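Local coordinates for viral structural protein 4 (PDB 6TZ0) that binds GTP and probably assists the RNA-dependent RNA polymerase of a cytoplasmic polyhedrosis virus during transcription inside the particle, at residues Asp284-Leu287 with Lys288-Lys292; Gly306-Ala309 with Arg310-Ile313. All blocks are in the same frame, centred on the assembly; numbering follows the deposited sequence.

Read from the N terminus, the two contacts lie in series and neither nest nor cross. Interaction 1 closes a type II turn that ends the loop after strand 266-271 and leads into helix 290-296. The chain then forms strand 297-299, one edge of an antiparallel four-stranded sheet, and enters the loop where interaction 2 closes a type I turn ahead of strand 313-319, the other edge. Y286 joins the two: its ring atom CE1 packs on I307 CG1 at 3.7 Å, and its CB lies beside the backbone of S311. The pair illustrates how consecutive local turns, each built from neighbours in sequence, can come to lie against each other, here with a buried aromatic ring between them.

Interaction 1: Asp284-Leu287 with Lys288-Lys292; sequences DDYL and KEYKK
Y290 and Y286 meet where a type II beta turn, L287 to Y290, runs into a helix with E289 as its N-cap residue. The side chain of Y290 can be followed outward atom by atom. Its CB lies over the turn, near L287 O, the oxygen that also accepts a weak hydrogen bond from Y290 N. With CG anti to the backbone N (chi1 169°), the ring is carried up to that of Y286 at a slant: CD1 lies 3.9 Å from Y286 CE2, and CE1 lies 3.7 Å from Y286 OH, which sits at the edge of the Y290 ring in its plane. The rings form an offset edge-to-face pair, the edge of Y290 toward the face of Y286, with planes at 64°. At the tip, Y290 OH has a weak hydrogen bond to N511 OD1. Sharing L287 with the turn, D285 OD2 accepts from L287 N (2.9 Å) in an Asx turn. The extended K288 chain ends in a long salt bridge, NZ to D284 OD1 at 3.7 Å, while D284 OD2 accepts a hydrogen bond from D281 N. Buried Y286 packs edge-to-face with W260 of strand 255-261, and Y290, starting helix 290-296, lies near G358 and S361, GTP-binding residues without GTP here.

Interaction 2: Gly306-Ala309 with Arg310-Ile313; sequences GISA and RSTI
S308 and S311 face each other across a type I beta turn, in the loop that precedes strand 313-319, and the side chains of both are folded back onto the backbone. In S311 the hydroxyl stands beside its own main-chain N (chi1 -64°), which directs OG back across the turn to accept from S308 N at 3.2 Å, with an N-H...O angle of 155°. The same hydroxyl is hydrogen-bonded to T261 O, so one buried oxygen joins the turn to the end of strand 255-261. The main-chain bond of the turn itself, S311 N to S308 O, is weak at 3.3 Å. S308 takes a different rotamer: its OG lies between its backbone N and carbonyl carbon (chi1 66°) and accepts a weak bond from R310 N at 3.4 Å, consistent with a weak ST turn. The R310 guanidinium lies with one face over S308 OG; farther out, NH1 makes a long, weak ion pair with D519. R310 and S308 also pack on Q515 of helix 513-518. I307 brings its terminal CD1 to 3.7 Å from S311 CB, with S311 OG also close by.

Interaction 1: Asp284-Leu287 with Lys288-Lys292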
ATOM      1  N   ASP B 284      -1.523 -48.353 -35.250  1.00 37.03           N
ATOM      2  CA  ASP B 284      -0.294 -48.410 -34.479  1.00 37.03           C
ATOM      3  C   ASP B 284      -0.569 -48.201 -32.996  1.00 37.03           C
ATOM      4  O   ASP B 284      -1.535 -47.551 -32.595  1.00 37.03           O
ATOM      5  CB  ASP B 284       0.704 -47.364 -34.967  1.00 37.03           C
ATOM      6  CG  ASP B 284       1.296 -47.713 -36.306  1.00 37.03           C
ATOM      7  OD1 ASP B 284       1.365 -48.914 -36.628  1.00 37.03           O
ATOM      8  OD2 ASP B 284       1.711 -46.788 -37.030  1.00 37.03           O
ATOM      9  N   ASP B 285       0.316 -48.752 -32.185  1.00 37.74           N
ATOM     10  CA  ASP B 285       0.189 -48.762 -30.741  1.00 37.74           C
ATOM     11  C   ASP B 285       0.546 -47.391 -30.175  1.00 37.74           C
ATOM     12  O   ASP B 285       1.227 -46.587 -30.812  1.00 37.74           O
ATOM     13  CB  ASP B 285       1.095 -49.851 -30.169  1.00 37.74           C
ATOM     14  CG  ASP B 285       0.811 -50.156 -28.723  1.00 37.74           C
ATOM     15  OD1 ASP B 285      -0.212 -50.815 -28.449  1.00 37.74           O
ATOM     16  OD2 ASP B 285       1.612 -49.739 -27.860  1.00 37.74           O
ATOM     17  N   TYR B 286       0.053 -47.125 -28.966  1.00 33.10           N
ATOM     18  CA  TYR B 286       0.351 -45.870 -28.289  1.00 33.10           C
ATOM     19  C   TYR B 286       1.807 -45.790 -27.856  1.00 33.10           C
ATOM     20  O   TYR B 286       2.382 -44.698 -27.829  1.00 33.10           O
ATOM     21  CB  TYR B 286      -0.578 -45.712 -27.089  1.00 33.10           C
ATOM     22  CG  TYR B 286      -0.380 -44.464 -26.263  1.00 33.10           C
ATOM     23  CD1 TYR B 286      -0.818 -43.229 -26.715  1.00 33.10           C
ATOM     24  CD2 TYR B 286       0.221 -44.529 -25.016  1.00 33.10           C
ATOM     25  CE1 TYR B 286      -0.650 -42.093 -25.951  1.00 33.10           C
ATOM     26  CE2 TYR B 286       0.392 -43.403 -24.247  1.00 33.10           C
ATOM     27  CZ  TYR B 286      -0.041 -42.190 -24.720  1.00 33.10           C
ATOM     28  OH  TYR B 286       0.130 -41.065 -23.955  1.00 33.10           O
ATOM     29  N   LEU B 287       2.422 -46.923 -27.520  1.00 33.54           N
ATOM     30  CA  LEU B 287       3.808 -46.902 -27.071  1.00 33.54           C
ATOM     31  C   LEU B 287       4.798 -46.806 -28.218  1.00 33.54           C
ATOM     32  O   LEU B 287       5.939 -46.392 -27.996  1.00 33.54           O
ATOM     33  CB  LEU B 287       4.110 -48.138 -26.231  1.00 33.54           C
ATOM     34  CG  LEU B 287       3.342 -48.164 -24.917  1.00 33.54           C
ATOM     35  CD1 LEU B 287       3.600 -49.450 -24.169  1.00 33.54           C
ATOM     36  CD2 LEU B 287       3.700 -46.964 -24.070  1.00 33.54           C
ATOM     37  N   LYS B 288       4.402 -47.201 -29.422  1.00 36.05           N
ATOM     38  CA  LYS B 288       5.193 -46.900 -30.602  1.00 36.05           C
ATOM     39  C   LYS B 288       5.207 -45.397 -30.834  1.00 36.05           C
ATOM     40  O   LYS B 288       4.148 -44.760 -30.845  1.00 36.05           O
ATOM     41  CB  LYS B 288       4.621 -47.619 -31.818  1.00 36.05           C
ATOM     42  CG  LYS B 288       5.388 -47.374 -33.093  1.00 36.05           C
ATOM     43  CD  LYS B 288       4.823 -48.190 -34.233  1.00 36.05           C
ATOM     44  CE  LYS B 288       5.585 -47.937 -35.517  1.00 36.05           C
ATOM     45  NZ  LYS B 288       5.058 -48.755 -36.639  1.00 36.05           N
ATOM     46  N   GLU B 289       6.415 -44.842 -30.993  1.00 32.74           N
ATOM     47  CA  GLU B 289       6.656 -43.406 -31.191  1.00 32.74           C
ATOM     48  C   GLU B 289       6.075 -42.569 -30.052  1.00 32.74           C
ATOM     49  O   GLU B 289       5.546 -41.480 -30.274  1.00 32.74           O
ATOM     50  CB  GLU B 289       6.125 -42.923 -32.543  1.00 32.74           C
ATOM     51  CG  GLU B 289       6.731 -43.627 -33.743  1.00 32.74           C
ATOM     52  CD  GLU B 289       8.209 -43.359 -33.919  1.00 32.74           C
ATOM     53  OE1 GLU B 289       8.672 -42.259 -33.557  1.00 32.74           O
ATOM     54  OE2 GLU B 289       8.909 -44.257 -34.427  1.00 32.74           O
ATOM     55  N   TYR B 290       6.197 -43.081 -28.824  1.00 31.00           N
ATOM     56  CA  TYR B 290       5.618 -42.426 -27.655  1.00 31.00           C
ATOM     57  C   TYR B 290       6.287 -41.097 -27.347  1.00 31.00           C
ATOM     58  O   TYR B 290       5.617 -40.143 -26.939  1.00 31.00           O
ATOM     59  CB  TYR B 290       5.709 -43.347 -26.437  1.00 31.00           C
ATOM     60  CG  TYR B 290       5.382 -42.655 -25.135  1.00 31.00           C
ATOM     61  CD1 TYR B 290       4.078 -42.316 -24.817  1.00 31.00           C
ATOM     62  CD2 TYR B 290       6.385 -42.323 -24.230  1.00 31.00           C
ATOM     63  CE1 TYR B 290       3.780 -41.668 -23.638  1.00 31.00           C
ATOM     64  CE2 TYR B 290       6.096 -41.673 -23.056  1.00 31.00           C
ATOM     65  CZ  TYR B 290       4.793 -41.352 -22.763  1.00 31.00           C
ATOM     66  OH  TYR B 290       4.506 -40.711 -21.585  1.00 31.00           O
ATOM     67  N   LYS B 291       7.606 -41.019 -27.513  1.00 30.59           N
ATOM     68  CA  LYS B 291       8.334 -39.841 -27.063  1.00 30.59           C
ATOM     69  C   LYS B 291       8.064 -38.638 -27.956  1.00 30.59           C
ATOM     70  O   LYS B 291       8.009 -37.508 -27.463  1.00 30.59           O
ATOM     71  CB  LYS B 291       9.827 -40.156 -26.995  1.00 30.59           C
ATOM     72  CG  LYS B 291      10.667 -39.073 -26.355  1.00 30.59           C
ATOM     73  CD  LYS B 291      12.138 -39.438 -26.338  1.00 30.59           C
ATOM     74  CE  LYS B 291      12.435 -40.504 -25.300  1.00 30.59           C
ATOM     75  NZ  LYS B 291      12.275 -39.982 -23.918  1.00 30.59           N
ATOM     76  N   LYS B 292       7.855 -38.860 -29.256  1.00 30.36           N
ATOM     77  CA  LYS B 292       7.480 -37.768 -30.148  1.00 30.36           C
ATOM     78  C   LYS B 292       6.090 -37.240 -29.823  1.00 30.36           C
ATOM     79  O   LYS B 292       5.855 -36.026 -29.870  1.00 30.36           O
ATOM     80  CB  LYS B 292       7.539 -38.235 -31.599  1.00 30.36           C
ATOM     81  CG  LYS B 292       8.925 -38.519 -32.112  1.00 30.36           C
ATOM     82  CD  LYS B 292       8.871 -38.916 -33.570  1.00 30.36           C
ATOM     83  CE  LYS B 292      10.245 -39.247 -34.104  1.00 30.36           C
ATOM     84  NZ  LYS B 292      10.178 -39.698 -35.511  1.00 30.36           N
TER

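Interaction 2: Gly306-Ala309 with Arg310-Ile313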
ATOM      1  N   GLY B 306      -9.558 -40.887 -21.311  1.00 27.65           N
ATOM      2  CA  GLY B 306      -9.076 -42.237 -21.080  1.00 27.65           C
ATOM      3  C   GLY B 306      -8.076 -42.798 -22.068  1.00 27.65           C
ATOM      4  O   GLY B 306      -8.228 -43.931 -22.527  1.00 27.65           O
ATOM      5  N   ILE B 307      -7.046 -42.021 -22.402  1.00 28.44           N
ATOM      6  CA  ILE B 307      -5.936 -42.533 -23.188  1.00 28.44           C
ATOM      7  C   ILE B 307      -5.109 -43.461 -22.302  1.00 28.44           C
ATOM      8  O   ILE B 307      -5.049 -43.299 -21.075  1.00 28.44           O
ATOM      9  CB  ILE B 307      -5.108 -41.361 -23.758  1.00 28.44           C
ATOM     10  CG1 ILE B 307      -4.189 -41.799 -24.894  1.00 28.44           C
ATOM     11  CG2 ILE B 307      -4.318 -40.629 -22.684  1.00 28.44           C
ATOM     12  CD1 ILE B 307      -4.915 -42.096 -26.150  1.00 28.44           C
ATOM     13  N   SER B 308      -4.527 -44.490 -22.906  1.00 30.96           N
ATOM     14  CA  SER B 308      -3.793 -45.488 -22.144  1.00 30.96           C
ATOM     15  C   SER B 308      -2.766 -46.137 -23.055  1.00 30.96           C
ATOM     16  O   SER B 308      -2.653 -45.799 -24.233  1.00 30.96           O
ATOM     17  CB  SER B 308      -4.734 -46.532 -21.537  1.00 30.96           C
ATOM     18  OG  SER B 308      -5.364 -47.305 -22.536  1.00 30.96           O
ATOM     19  N   ALA B 309      -2.018 -47.089 -22.500  1.00 33.29           N
ATOM     20  CA  ALA B 309      -1.014 -47.804 -23.274  1.00 33.29           C
ATOM     21  C   ALA B 309      -1.624 -48.775 -24.273  1.00 33.29           C
ATOM     22  O   ALA B 309      -0.912 -49.250 -25.163  1.00 33.29           O
ATOM     23  CB  ALA B 309      -0.065 -48.551 -22.337  1.00 33.29           C
ATOM     24  N   ARG B 310      -2.915 -49.071 -24.153  1.00 35.20           N
ATOM     25  CA  ARG B 310      -3.613 -49.986 -25.040  1.00 35.20           C
ATOM     26  C   ARG B 310      -4.325 -49.266 -26.173  1.00 35.20           C
ATOM     27  O   ARG B 310      -5.104 -49.891 -26.896  1.00 35.20           O
ATOM     28  CB  ARG B 310      -4.614 -50.811 -24.238  1.00 35.20           C
ATOM     29  CG  ARG B 310      -3.962 -51.692 -23.200  1.00 35.20           C
ATOM     30  CD  ARG B 310      -4.981 -52.581 -22.520  1.00 35.20           C
ATOM     31  NE  ARG B 310      -6.000 -51.803 -21.821  1.00 35.20           N
ATOM     32  CZ  ARG B 310      -5.874 -51.342 -20.581  1.00 35.20           C
ATOM     33  NH1 ARG B 310      -4.765 -51.569 -19.892  1.00 35.20           N
ATOM     34  NH2 ARG B 310      -6.858 -50.647 -20.031  1.00 35.20           N
ATOM     35  N   SER B 311      -4.075 -47.973 -26.345  1.00 30.28           N
ATOM     36  CA  SER B 311      -4.746 -47.197 -27.374  1.00 30.28           C
ATOM     37  C   SER B 311      -4.107 -47.431 -28.732  1.00 30.28           C
ATOM     38  O   SER B 311      -2.885 -47.519 -28.853  1.00 30.28           O
ATOM     39  CB  SER B 311      -4.687 -45.714 -27.033  1.00 30.28           C
ATOM     40  OG  SER B 311      -5.395 -45.453 -25.840  1.00 30.28           O
ATOM     41  N   THR B 312      -4.945 -47.536 -29.756  1.00 29.47           N
ATOM     42  CA  THR B 312      -4.512 -47.646 -31.140  1.00 29.47           C
ATOM     43  C   THR B 312      -5.089 -46.485 -31.936  1.00 29.47           C
ATOM     44  O   THR B 312      -5.997 -45.789 -31.484  1.00 29.47           O
ATOM     45  CB  THR B 312      -4.941 -48.979 -31.759  1.00 29.47           C
ATOM     46  OG1 THR B 312      -6.369 -49.054 -31.784  1.00 29.47           O
ATOM     47  CG2 THR B 312      -4.401 -50.140 -30.950  1.00 29.47           C
ATOM     48  N   ILE B 313      -4.557 -46.278 -33.131  1.00 29.74           N
ATOM     49  CA  ILE B 313      -4.938 -45.140 -33.957  1.00 29.74           C
ATOM     50  C   ILE B 313      -6.136 -45.513 -34.816  1.00 29.74           C
ATOM     51  O   ILE B 313      -6.112 -46.520 -35.527  1.00 29.74           O
ATOM     52  CB  ILE B 313      -3.761 -44.672 -34.826  1.00 29.74           C
ATOM     53  CG1 ILE B 313      -2.654 -44.099 -33.953  1.00 29.74           C
ATOM     54  CG2 ILE B 313      -4.209 -43.625 -35.787  1.00 29.74           C
ATOM     55  CD1 ILE B 313      -1.384 -43.808 -34.682  1.00 29.74           C
TER